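Local structure of PKS (Streptomyces sp. CNQ431, 5YDA) at residues V237-C242 with R284-R289; R30-P35 with R62-A67; G331-D336 with A360-R365; G119-V124 with I373-S378. The protein is the acyltransferase domain of the splenocin polyketide synthase SpnD, broadly selective for its acyl substrates, which it probably transfers to a carrier protein. All blocks are in the same frame, centred on the assembly; numbering follows the deposited sequence.

Overall arrangement
Contacts 1, 3 and 4 belong to the acyltransferase domain, whereas contact 2 lies in the CurL-like region near the start of the chain; the centres of contacts 1 and 2 are about 47 Å apart. Contact 4 is nearest the middle, about 8 Å from the chain centre, yet it is a surface contact between two loops, held by a threonine-to-carbonyl hydrogen bond. Contacts 3 and 4 attach to the same mixed sheet: the loops of contact 4 follow two inner strands, while contact 3 sits at an edge and relies on a flat cation-pi stack. Contact 1 is antiparallel backbone pairing in a separate four-stranded sheet. Contact 2, partly buried, is mainly apolar packing of helix on strand.

Contact 1 of 4, residues V237-C242 with R284-R289; sequences VGVAAC and RGVPFR
F288 and V239 form a non-hydrogen-bonded antiparallel pair whose CA atoms are 4.2 Å apart, and the hydrogen-bonded pair G238 and R289 follows directly. The second pair is closed by two bonds. R289 N donates to G238 O at 2.7 Å, while G238 N donates to R289 O at 2.8 Å, with 152° at the hydrogen. One residue beyond the strand, A240 N still reaches P287 O at 3.0 Å; A240 is the centre of an inverse gamma turn, and the strand ends at V239.

The F288 side chain can be traced outward. Its CB lies 3.4 Å from G238 O, its CG is near V237 CG2, and its CD1 approaches that same methyl at 3.7 Å. A chi1 of 66° folds CG back over its own main chain, which brings the CD1 side of the ring against the V237 methyl. The far end of the ring leads off to helix 271-283, where the side chain meets E278, L281 and T282.

Farther along the pairing, in the direction of V286, V239 CG1 lies 3.6 Å from V286 CG1, and the V286 methyl also touches A241 CB. P287 CG rests 3.7 Å from A240 CB. G285 closes the helix before it with a Schellman motif, delivering the chain to this edge. Strand 288-290 thus borders strand 235-239 in a four-stranded antiparallel sheet of order 2-3-1-4, the arrangement of the ferredoxin-like small subdomain typical of acyltransferases.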
loop_
_atom_site.group_PDB
_atom_site.type_symbol
_atom_site.label_atom_id
_atom_site.label_comp_id
_atom_site.label_asym_id
_atom_site.label_seq_id
_atom_site.Cartn_x
_atom_site.Cartn_y
_atom_site.Cartn_z
ATOM N N VAL A 237 19.424 6.480 7.253
ATOM C CA VAL A 237 19.019 7.870 7.145
ATOM C C VAL A 237 18.298 8.052 5.818
ATOM O O VAL A 237 18.777 7.595 4.774
ATOM C CB VAL A 237 20.221 8.830 7.291
ATOM C CG1 VAL A 237 21.284 8.539 6.239
ATOM C CG2 VAL A 237 19.754 10.302 7.237
ATOM N N GLY A 238 17.124 8.680 5.863
ATOM C CA GLY A 238 16.422 9.053 4.645
ATOM C C GLY A 238 16.869 10.444 4.238
ATOM O O GLY A 238 16.844 11.372 5.047
ATOM N N VAL A 239 17.311 10.577 2.990
ATOM C CA VAL A 239 17.854 11.818 2.463
ATOM C C VAL A 239 16.934 12.311 1.360
ATOM O O VAL A 239 16.659 11.577 0.401
ATOM C CB VAL A 239 19.280 11.634 1.915
ATOM C CG1 VAL A 239 19.843 12.982 1.456
ATOM C CG2 VAL A 239 20.190 10.966 2.953
ATOM N N ALA A 240 16.472 13.557 1.495
ATOM C CA ALA A 240 15.546 14.180 0.549
ATOM C C ALA A 240 16.352 14.844 -0.561
ATOM O O ALA A 240 16.460 16.063 -0.659
ATOM C CB ALA A 240 14.645 15.182 1.259
ATOM N N ALA A 241 16.971 14.000 -1.367
ATOM C CA ALA A 241 17.724 14.426 -2.528
ATOM C C ALA A 241 17.917 13.195 -3.393
ATOM O O ALA A 241 17.847 12.063 -2.910
ATOM C CB ALA A 241 19.066 15.038 -2.145
ATOM N N CYS A 242 18.151 13.425 -4.676
ATOM C CA CYS A 242 18.307 12.325 -5.613
ATOM C C CYS A 242 19.633 11.617 -5.389
ATOM O O CYS A 242 20.586 12.174 -4.834
ATOM C CB CYS A 242 18.240 12.811 -7.048
ATOM S SG CYS A 242 19.606 13.872 -7.456
ATOM N N ARG A 284 26.092 20.860 3.794
ATOM C CA ARG A 284 25.739 21.160 2.417
ATOM C C ARG A 284 24.275 21.570 2.273
ATOM O O ARG A 284 23.784 21.712 1.148
ATOM C CB ARG A 284 26.055 19.948 1.537
ATOM C CG ARG A 284 27.548 19.648 1.447
ATOM C CD ARG A 284 27.819 18.214 0.995
ATOM N NE ARG A 284 29.232 18.010 0.686
ATOM C CZ ARG A 284 30.174 17.888 1.617
ATOM N NH1 ARG A 284 29.838 17.927 2.902
ATOM N NH2 ARG A 284 31.443 17.721 1.272
ATOM N N GLY A 285 23.560 21.747 3.380
ATOM C CA GLY A 285 22.160 22.098 3.275
ATOM C C GLY A 285 21.242 21.003 2.769
ATOM O O GLY A 285 20.096 21.299 2.402
ATOM N N VAL A 286 21.695 19.747 2.736
ATOM C CA VAL A 286 20.854 18.658 2.232
ATOM C C VAL A 286 19.887 18.202 3.322
ATOM O O VAL A 286 20.325 17.813 4.413
ATOM C CB VAL A 286 21.714 17.491 1.727
ATOM C CG1 VAL A 286 20.832 16.424 1.099
ATOM C CG2 VAL A 286 22.767 17.993 0.708
ATOM N N PRO A 287 18.577 18.246 3.098
ATOM C CA PRO A 287 17.643 17.782 4.135
ATOM C C PRO A 287 17.652 16.261 4.247
ATOM O O PRO A 287 17.859 15.542 3.265
ATOM C CB PRO A 287 16.278 18.296 3.650
ATOM C CG PRO A 287 16.423 18.343 2.145
ATOM C CD PRO A 287 17.884 18.673 1.863
ATOM N N PHE A 288 17.430 15.777 5.466
ATOM C CA PHE A 288 17.535 14.353 5.763
ATOM C C PHE A 288 16.820 14.090 7.072
ATOM O O PHE A 288 16.602 15.003 7.869
ATOM C CB PHE A 288 18.992 13.882 5.878
ATOM C CG PHE A 288 19.740 14.472 7.055
ATOM C CD1 PHE A 288 19.694 13.870 8.309
ATOM C CD2 PHE A 288 20.497 15.631 6.904
ATOM C CE1 PHE A 288 20.380 14.423 9.397
ATOM C CE2 PHE A 288 21.195 16.182 7.982
ATOM C CZ PHE A 288 21.135 15.586 9.228
ATOM N N ARG A 289 16.476 12.828 7.301
ATOM C CA ARG A 289 15.944 12.478 8.607
ATOM C C ARG A 289 16.344 11.049 8.932
ATOM O O ARG A 289 16.184 10.148 8.102
ATOM C CB ARG A 289 14.416 12.651 8.658
ATOM C CG ARG A 289 13.845 12.518 10.082
ATOM C CD ARG A 289 12.316 12.407 10.098
ATOM N NE ARG A 289 11.827 11.546 9.020
ATOM C CZ ARG A 289 11.638 10.231 9.131
ATOM N NH1 ARG A 289 11.894 9.613 10.280
ATOM N NH2 ARG A 289 11.191 9.530 8.096
#

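Contact 2 of 4, residues R30-P35 with R62-A67; sequences RRLVLP and RLDDVA
L34 reaches from strand 32-35 over the first turn of helix 63-67 with both methyls engaged. CD1 meets L63 CD1 at 3.9 Å, and CD2 lies 3.8 Å from A67 CB and comes equally near A67 CA. V66 CG1 touches that second methyl more loosely, at 4.2 Å from L34 CD2. CD1 is thus given to L63, while CD2 reaches A67 and V66 and still touches the L63 methyl.

The CB of L32, two residues earlier on the strand, is directed toward the helix. L32 CD1 lies 4.0 Å from A67 CB, so that small methyl is flanked by both strand leucines. The same L32 CD1 also borders the carboxylate of the solvent-exposed D64, 4.1 Å from OD2. L63 answers from the helix: its CG is anti to the backbone N (chi1 -173°), which carries its branched end to L34. The axes of the two short segments approach to 8.8 Å with a signed crossing angle of 45°. At this spacing the side chains of strand and helix touch directly, and the contact is carried by apolar groups, with the D64 carboxylate at its border.

One turn on in helix 63-72, R71 NH1 hydrogen-bonds both V33 O and A67 O, tying strand to helix. Strand 32-38 pairs with strand 79-85 through L32 with A85 and L34 with V83. V33, whose CB points away from helix 63-72, packs on A412 and L427, and P35 touches W419 and L427, placing the strand between helices 63-72 and 407-420.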
loop_
_atom_site.group_PDB
_atom_site.type_symbol
_atom_site.label_atom_id
_atom_site.label_comp_id
_atom_site.label_asym_id
_atom_site.label_seq_id
_atom_site.Cartn_x
_atom_site.Cartn_y
_atom_site.Cartn_z
ATOM N N ARG A 30 -24.174 0.917 7.349
ATOM C CA ARG A 30 -25.061 1.558 6.401
ATOM C C ARG A 30 -24.335 2.245 5.249
ATOM O O ARG A 30 -24.996 2.646 4.284
ATOM C CB ARG A 30 -25.911 2.596 7.144
ATOM C CG ARG A 30 -26.921 2.030 8.138
ATOM C CD ARG A 30 -27.289 3.086 9.166
ATOM N NE ARG A 30 -26.132 3.903 9.526
ATOM C CZ ARG A 30 -26.169 4.957 10.324
ATOM N NH1 ARG A 30 -27.295 5.365 10.878
ATOM N NH2 ARG A 30 -25.044 5.632 10.579
ATOM N N ARG A 31 -23.011 2.380 5.314
ATOM C CA ARG A 31 -22.294 3.191 4.332
ATOM C C ARG A 31 -22.409 2.602 2.930
ATOM O O ARG A 31 -22.193 1.406 2.719
ATOM C CB ARG A 31 -20.828 3.322 4.729
ATOM C CG ARG A 31 -20.004 4.238 3.837
ATOM C CD ARG A 31 -18.592 4.421 4.422
ATOM N NE ARG A 31 -18.606 5.180 5.676
ATOM C CZ ARG A 31 -18.393 4.652 6.883
ATOM N NH1 ARG A 31 -18.131 3.343 7.011
ATOM N NH2 ARG A 31 -18.436 5.438 7.963
ATOM N N LEU A 32 -22.747 3.457 1.968
ATOM C CA LEU A 32 -22.929 3.054 0.582
ATOM C C LEU A 32 -22.227 4.049 -0.332
ATOM O O LEU A 32 -22.010 5.212 0.027
ATOM C CB LEU A 32 -24.415 2.972 0.207
ATOM C CG LEU A 32 -25.212 1.863 0.891
ATOM C CD1 LEU A 32 -26.695 2.036 0.595
ATOM C CD2 LEU A 32 -24.711 0.482 0.432
ATOM N N VAL A 33 -21.890 3.574 -1.530
ATOM C CA VAL A 33 -21.284 4.389 -2.573
ATOM C C VAL A 33 -22.365 4.742 -3.585
ATOM O O VAL A 33 -23.092 3.858 -4.049
ATOM C CB VAL A 33 -20.125 3.638 -3.247
ATOM C CG1 VAL A 33 -19.452 4.510 -4.298
ATOM C CG2 VAL A 33 -19.129 3.158 -2.200
ATOM N N LEU A 34 -22.475 6.031 -3.922
ATOM C CA LEU A 34 -23.418 6.494 -4.937
ATOM C C LEU A 34 -22.667 6.886 -6.203
ATOM O O LEU A 34 -21.896 7.860 -6.180
ATOM C CB LEU A 34 -24.230 7.683 -4.421
ATOM C CG LEU A 34 -24.957 7.500 -3.087
ATOM C CD1 LEU A 34 -25.787 8.719 -2.771
ATOM C CD2 LEU A 34 -25.828 6.255 -3.105
ATOM N N PRO A 35 -22.859 6.188 -7.323
ATOM C CA PRO A 35 -22.178 6.564 -8.570
ATOM C C PRO A 35 -22.950 7.598 -9.372
ATOM O O PRO A 35 -24.182 7.596 -9.424
ATOM C CB PRO A 35 -22.128 5.237 -9.336
ATOM C CG PRO A 35 -23.410 4.547 -8.930
ATOM C CD PRO A 35 -23.646 4.948 -7.473
ATOM N N ARG A 62 -35.236 6.502 0.118
ATOM C CA ARG A 62 -34.251 5.929 1.027
ATOM C C ARG A 62 -32.883 5.868 0.335
ATOM O O ARG A 62 -32.810 5.795 -0.867
ATOM C CB ARG A 62 -34.641 4.525 1.438
ATOM C CG ARG A 62 -36.054 4.385 1.921
ATOM C CD ARG A 62 -36.289 3.123 2.728
ATOM N NE ARG A 62 -35.071 2.465 3.161
ATOM C CZ ARG A 62 -35.028 1.475 4.043
ATOM N NH1 ARG A 62 -36.147 1.042 4.611
ATOM N NH2 ARG A 62 -33.864 0.932 4.375
ATOM N N LEU A 63 -31.807 5.901 1.105
ATOM C CA LEU A 63 -30.465 5.865 0.565
ATOM C C LEU A 63 -30.317 4.563 -0.153
ATOM O O LEU A 63 -29.817 4.490 -1.240
ATOM C CB LEU A 63 -29.448 5.995 1.678
ATOM C CG LEU A 63 -27.999 6.140 1.236
ATOM C CD1 LEU A 63 -27.860 7.270 0.258
ATOM C CD2 LEU A 63 -27.110 6.357 2.439
ATOM N N ASP A 64 -30.787 3.532 0.502
ATOM C CA ASP A 64 -30.844 2.178 -0.046
ATOM C C ASP A 64 -31.305 2.142 -1.501
ATOM O O ASP A 64 -30.593 1.652 -2.384
ATOM C CB ASP A 64 -31.808 1.356 0.818
ATOM C CG ASP A 64 -31.320 -0.033 1.080
ATOM O OD1 ASP A 64 -32.174 -0.917 1.282
ATOM O OD2 ASP A 64 -30.086 -0.240 1.089
ATOM N N ASP A 65 -32.516 2.647 -1.753
ATOM C CA ASP A 65 -33.093 2.569 -3.091
ATOM C C ASP A 65 -32.281 3.379 -4.086
ATOM O O ASP A 65 -32.043 2.934 -5.214
ATOM C CB ASP A 65 -34.540 3.065 -3.077
ATOM C CG ASP A 65 -35.397 2.355 -2.045
ATOM O OD1 ASP A 65 -36.304 3.014 -1.481
ATOM O OD2 ASP A 65 -35.168 1.147 -1.802
ATOM N N VAL A 66 -31.873 4.586 -3.690
ATOM C CA VAL A 66 -31.127 5.465 -4.582
ATOM C C VAL A 66 -29.848 4.786 -5.064
ATOM O O VAL A 66 -29.498 4.865 -6.249
ATOM C CB VAL A 66 -30.848 6.802 -3.871
ATOM C CG1 VAL A 66 -29.603 7.459 -4.409
ATOM C CG2 VAL A 66 -32.034 7.717 -4.039
ATOM N N ALA A 67 -29.159 4.075 -4.164
ATOM C CA ALA A 67 -27.920 3.390 -4.529
ATOM C C ALA A 67 -28.158 2.368 -5.632
ATOM O O ALA A 67 -27.403 2.309 -6.610
ATOM C CB ALA A 67 -27.306 2.719 -3.300
#

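Contact 3 of 4, residues G331-D336 with A360-R365; sequences GDWATD and AALWER
A cation-pi stack between W333 and R365 fastens the short, weakly bonded edge strand 332-333 to helix 355-366. The guanidinium lies flat on the indole, with planes 4° apart and centres 3.5 Å apart. R365 CZ is 16° off the normal of the six-membered ring, so the charge sits over the face. NH1 covers the bond shared by the two rings, 3.4 Å from W333 CD2, while NH2 extends over CH2 and CZ3. A bend at chi3 (72°) lays the arginine chain across the indole, with NE passing over CZ2. NE and NH2 are also hydrogen-bonded to residues just beyond the segments, which helps to fix the group's rotation.

The indole edge is used as well. A water in the ring plane accepts from W333 NE1 at 3.2 Å and donates to A361 O at 2.9 Å, bridging ring and helix backbone. L362 CD1 approaches W333 CH2 to 3.8 Å, the two side chains crossing at about a right angle. Closer to the start of the strand, A361 CB fits against G331 O at 3.7 Å and against the carboxylate oxygen D332 OD1.

W333 and L362 both also touch V326 of the neighbouring strand 325-327 and A195 of the strand beyond it, 195-198. Here a helix packs across the edge of a mixed sheet before the chain enters the inner parallel strand 369-372, as in the alpha/beta-hydrolase-like large subdomain of acyltransferases.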
loop_
_atom_site.group_PDB
_atom_site.type_symbol
_atom_site.label_atom_id
_atom_site.label_comp_id
_atom_site.label_asym_id
_atom_site.label_seq_id
_atom_site.Cartn_x
_atom_site.Cartn_y
_atom_site.Cartn_z
ATOM N N GLY A 331 14.757 -3.134 -10.287
ATOM C CA GLY A 331 13.820 -2.099 -10.669
ATOM C C GLY A 331 13.064 -2.441 -11.926
ATOM O O GLY A 331 12.677 -1.537 -12.677
ATOM N N ASP A 332 12.831 -3.729 -12.170
ATOM C CA ASP A 332 12.227 -4.216 -13.402
ATOM C C ASP A 332 11.337 -5.409 -13.069
ATOM O O ASP A 332 11.345 -5.924 -11.945
ATOM C CB ASP A 332 13.317 -4.615 -14.409
ATOM C CG ASP A 332 12.853 -4.541 -15.862
ATOM O OD1 ASP A 332 11.659 -4.251 -16.137
ATOM O OD2 ASP A 332 13.714 -4.780 -16.738
ATOM N N TRP A 333 10.567 -5.854 -14.055
ATOM C CA TRP A 333 9.727 -7.038 -13.885
ATOM C C TRP A 333 10.543 -8.249 -13.449
ATOM O O TRP A 333 11.620 -8.522 -13.989
ATOM C CB TRP A 333 8.988 -7.335 -15.189
ATOM C CG TRP A 333 8.123 -6.188 -15.596
ATOM C CD1 TRP A 333 8.411 -5.228 -16.529
ATOM C CD2 TRP A 333 6.839 -5.848 -15.050
ATOM N NE1 TRP A 333 7.373 -4.320 -16.605
ATOM C CE2 TRP A 333 6.400 -4.677 -15.707
ATOM C CE3 TRP A 333 6.022 -6.417 -14.068
ATOM C CZ2 TRP A 333 5.174 -4.072 -15.417
ATOM C CZ3 TRP A 333 4.794 -5.817 -13.786
ATOM C CH2 TRP A 333 4.387 -4.658 -14.455
ATOM N N ALA A 334 10.051 -8.952 -12.437
ATOM C CA ALA A 334 10.752 -10.139 -11.966
ATOM C C ALA A 334 10.551 -11.279 -12.953
ATOM O O ALA A 334 9.429 -11.529 -13.410
ATOM C CB ALA A 334 10.256 -10.553 -10.581
ATOM N N THR A 335 11.643 -11.960 -13.290
ATOM C CA THR A 335 11.551 -13.144 -14.132
ATOM C C THR A 335 11.141 -14.355 -13.296
ATOM O O THR A 335 11.314 -14.387 -12.067
ATOM C CB THR A 335 12.888 -13.432 -14.825
ATOM O OG1 THR A 335 13.873 -13.761 -13.839
ATOM C CG2 THR A 335 13.374 -12.223 -15.618
ATOM N N ASP A 336 10.587 -15.367 -13.983
ATOM C CA ASP A 336 10.294 -16.639 -13.327
ATOM C C ASP A 336 11.528 -17.199 -12.640
ATOM O O ASP A 336 11.443 -17.717 -11.521
ATOM C CB ASP A 336 9.757 -17.654 -14.336
ATOM C CG ASP A 336 8.383 -17.304 -14.845
ATOM O OD1 ASP A 336 7.745 -16.370 -14.299
ATOM O OD2 ASP A 336 7.932 -17.969 -15.802
ATOM N N ALA A 360 8.844 3.331 -12.586
ATOM C CA ALA A 360 8.873 3.710 -13.999
ATOM C C ALA A 360 8.631 2.508 -14.914
ATOM O O ALA A 360 7.924 2.622 -15.922
ATOM C CB ALA A 360 10.204 4.382 -14.332
ATOM N N ALA A 361 9.204 1.349 -14.585
ATOM C CA ALA A 361 8.942 0.159 -15.394
ATOM C C ALA A 361 7.476 -0.244 -15.318
ATOM O O ALA A 361 6.870 -0.609 -16.332
ATOM C CB ALA A 361 9.823 -1.000 -14.939
ATOM N N LEU A 362 6.898 -0.198 -14.115
ATOM C CA LEU A 362 5.485 -0.508 -13.950
ATOM C C LEU A 362 4.631 0.403 -14.812
ATOM O O LEU A 362 3.724 -0.053 -15.514
ATOM C CB LEU A 362 5.109 -0.355 -12.483
ATOM C CG LEU A 362 3.770 -0.848 -11.985
ATOM C CD1 LEU A 362 3.983 -2.271 -11.500
ATOM C CD2 LEU A 362 3.304 0.030 -10.846
ATOM N N TRP A 363 4.938 1.699 -14.790
ATOM C CA TRP A 363 4.129 2.683 -15.491
ATOM C C TRP A 363 4.266 2.544 -16.999
ATOM O O TRP A 363 3.297 2.734 -17.740
ATOM C CB TRP A 363 4.549 4.084 -15.052
ATOM C CG TRP A 363 3.821 5.153 -15.786
ATOM C CD1 TRP A 363 4.292 5.925 -16.818
ATOM C CD2 TRP A 363 2.474 5.562 -15.555
ATOM N NE1 TRP A 363 3.314 6.795 -17.232
ATOM C CE2 TRP A 363 2.190 6.593 -16.473
ATOM C CE3 TRP A 363 1.481 5.151 -14.665
ATOM C CZ2 TRP A 363 0.953 7.221 -16.519
ATOM C CZ3 TRP A 363 0.263 5.773 -14.709
ATOM C CH2 TRP A 363 0.002 6.796 -15.629
ATOM N N GLU A 364 5.468 2.230 -17.468
ATOM C CA GLU A 364 5.724 2.260 -18.899
ATOM C C GLU A 364 5.026 1.113 -19.617
ATOM O O GLU A 364 4.632 1.263 -20.776
ATOM C CB GLU A 364 7.230 2.238 -19.145
ATOM C CG GLU A 364 7.631 2.853 -20.463
ATOM C CD GLU A 364 7.964 1.807 -21.504
ATOM O OE1 GLU A 364 8.733 0.876 -21.171
ATOM O OE2 GLU A 364 7.457 1.910 -22.649
ATOM N N ARG A 365 4.837 -0.027 -18.951
ATOM C CA ARG A 365 4.119 -1.111 -19.608
ATOM C C ARG A 365 2.613 -0.917 -19.523
ATOM O O ARG A 365 1.913 -1.024 -20.534
ATOM C CB ARG A 365 4.508 -2.464 -19.014
ATOM C CG ARG A 365 4.469 -3.573 -20.045
ATOM C CD ARG A 365 5.039 -4.863 -19.515
ATOM N NE ARG A 365 4.157 -5.495 -18.538
ATOM C CZ ARG A 365 4.497 -6.577 -17.839
ATOM N NH1 ARG A 365 5.697 -7.128 -18.017
ATOM N NH2 ARG A 365 3.645 -7.107 -16.967
HETATM O O HOH W 1 8.373 -1.952 -18.429
#

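Contact 4 of 4, residues G119-V124 with I373-S378; sequences GGTQYV and IGPGDS
T121 overlaps the ring and the carbonyl of P375 at once. Its OG1 donates to P375 O at 2.7 Å, from a position tilted 30° off the carbonyl plane, and the same oxygen lies 3.4 Å from P375 CG. The T121 CB stands 3.3 Å from P375 O, while the backbone oxygen of T121 lies 3.5 Å from P375 CG. The proline ring is therefore held against the backbone of the first loop as well as its side chain. A chi1 of 60° swings OG1 over the main chain, within bonding distance of P375 O.

Y123 adds an apolar touch: CE2 comes to 3.7 Å from P375 CB, tyrosine and proline running antiparallel to one another. Y123 OH is hydrogen-bonded to R399 O. T121 and P375 join the loops that follow the carboxyl ends of the adjacent parallel strands 112-116 and 369-372 in the large subdomain. G119 to Q122 form the last four positions of the segment where acyltransferases usually carry GQGxQ, with G119 at the first glutamine position, consistent with a loop bordering the active site.

Within that loop, Q122 OE1 accepts G120 N on a lone pair, at 2.8 Å and nearly straight (171° at the hydrogen). The Q122 side chain packs on F172 and L175 of helix 169-188, and P375 touches L175 too. A water lies 2.9 Å from S378 OG, at the start of helix 378-387, and makes a weak bond to G119 O.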
loop_
_atom_site.group_PDB
_atom_site.type_symbol
_atom_site.label_atom_id
_atom_site.label_comp_id
_atom_site.label_asym_id
_atom_site.label_seq_id
_atom_site.Cartn_x
_atom_site.Cartn_y
_atom_site.Cartn_z
ATOM N N GLY A 119 7.994 -0.686 5.880
ATOM C CA GLY A 119 7.449 0.103 6.978
ATOM C C GLY A 119 7.726 1.569 7.228
ATOM O O GLY A 119 8.443 2.221 6.452
ATOM N N GLY A 120 7.128 2.101 8.287
ATOM C CA GLY A 120 7.259 3.506 8.596
ATOM C C GLY A 120 5.908 4.123 8.869
ATOM O O GLY A 120 5.821 5.174 9.507
ATOM N N THR A 121 4.836 3.486 8.403
ATOM C CA THR A 121 3.501 4.024 8.611
ATOM C C THR A 121 2.634 3.135 9.484
ATOM O O THR A 121 1.466 3.470 9.696
ATOM C CB THR A 121 2.790 4.269 7.276
ATOM O OG1 THR A 121 2.668 3.030 6.558
ATOM C CG2 THR A 121 3.573 5.278 6.431
ATOM N N GLN A 122 3.165 2.022 9.993
ATOM C CA GLN A 122 2.373 1.147 10.847
ATOM C C GLN A 122 1.999 1.865 12.138
ATOM O O GLN A 122 2.711 2.759 12.603
ATOM C CB GLN A 122 3.131 -0.141 11.169
ATOM C CG GLN A 122 4.346 0.030 12.075
ATOM C CD GLN A 122 5.594 0.489 11.310
ATOM O OE1 GLN A 122 5.554 0.702 10.100
ATOM N NE2 GLN A 122 6.705 0.642 12.023
ATOM N N TYR A 123 0.861 1.470 12.714
ATOM C CA TYR A 123 0.447 1.966 14.021
ATOM C C TYR A 123 -0.545 0.997 14.646
ATOM O O TYR A 123 -1.203 0.209 13.957
ATOM C CB TYR A 123 -0.171 3.365 13.927
ATOM C CG TYR A 123 -1.315 3.491 12.939
ATOM C CD1 TYR A 123 -2.639 3.353 13.351
ATOM C CD2 TYR A 123 -1.067 3.749 11.591
ATOM C CE1 TYR A 123 -3.703 3.485 12.444
ATOM C CE2 TYR A 123 -2.120 3.889 10.673
ATOM C CZ TYR A 123 -3.433 3.757 11.110
ATOM O OH TYR A 123 -4.468 3.893 10.209
ATOM N N VAL A 124 -0.656 1.089 15.969
ATOM C CA VAL A 124 -1.662 0.334 16.702
ATOM C C VAL A 124 -3.044 0.846 16.336
ATOM O O VAL A 124 -3.300 2.056 16.359
ATOM C CB VAL A 124 -1.406 0.456 18.208
ATOM C CG1 VAL A 124 -2.389 -0.393 18.997
ATOM C CG2 VAL A 124 0.037 0.073 18.509
ATOM N N ILE A 373 -1.589 -0.043 -0.958
ATOM C CA ILE A 373 -2.222 -1.042 -0.102
ATOM C C ILE A 373 -1.519 -0.988 1.243
ATOM O O ILE A 373 -0.425 -1.537 1.402
ATOM C CB ILE A 373 -2.119 -2.451 -0.699
ATOM C CG1 ILE A 373 -2.737 -2.488 -2.092
ATOM C CG2 ILE A 373 -2.720 -3.518 0.249
ATOM C CD1 ILE A 373 -4.152 -2.055 -2.099
ATOM N N GLY A 374 -2.157 -0.393 2.229
ATOM C CA GLY A 374 -1.552 -0.249 3.532
ATOM C C GLY A 374 -1.740 1.166 4.024
ATOM O O GLY A 374 -2.245 2.031 3.295
ATOM N N PRO A 375 -1.340 1.438 5.265
ATOM C CA PRO A 375 -1.605 2.766 5.852
ATOM C C PRO A 375 -0.755 3.847 5.203
ATOM O O PRO A 375 0.463 3.703 5.074
ATOM C CB PRO A 375 -1.240 2.584 7.335
ATOM C CG PRO A 375 -0.216 1.511 7.339
ATOM C CD PRO A 375 -0.636 0.551 6.206
ATOM N N GLY A 376 -1.408 4.932 4.808
ATOM C CA GLY A 376 -0.726 6.140 4.388
ATOM C C GLY A 376 -0.621 6.290 2.880
ATOM O O GLY A 376 -1.287 5.616 2.083
ATOM N N ASP A 377 0.261 7.211 2.488
ATOM C CA ASP A 377 0.452 7.559 1.090
ATOM C C ASP A 377 1.931 7.710 0.770
ATOM O O ASP A 377 2.302 8.477 -0.125
ATOM C CB ASP A 377 -0.291 8.851 0.741
ATOM C CG ASP A 377 0.237 10.063 1.522
ATOM O OD1 ASP A 377 1.143 9.908 2.381
ATOM O OD2 ASP A 377 -0.264 11.174 1.281
ATOM N N SER A 378 2.794 6.990 1.485
ATOM C CA SER A 378 4.225 7.203 1.295
ATOM C C SER A 378 4.692 6.735 -0.083
ATOM O O SER A 378 5.528 7.396 -0.706
ATOM C CB SER A 378 5.010 6.513 2.413
ATOM O OG SER A 378 4.838 5.099 2.352
HETATM O O HOH W 2 6.112 3.696 4.500
#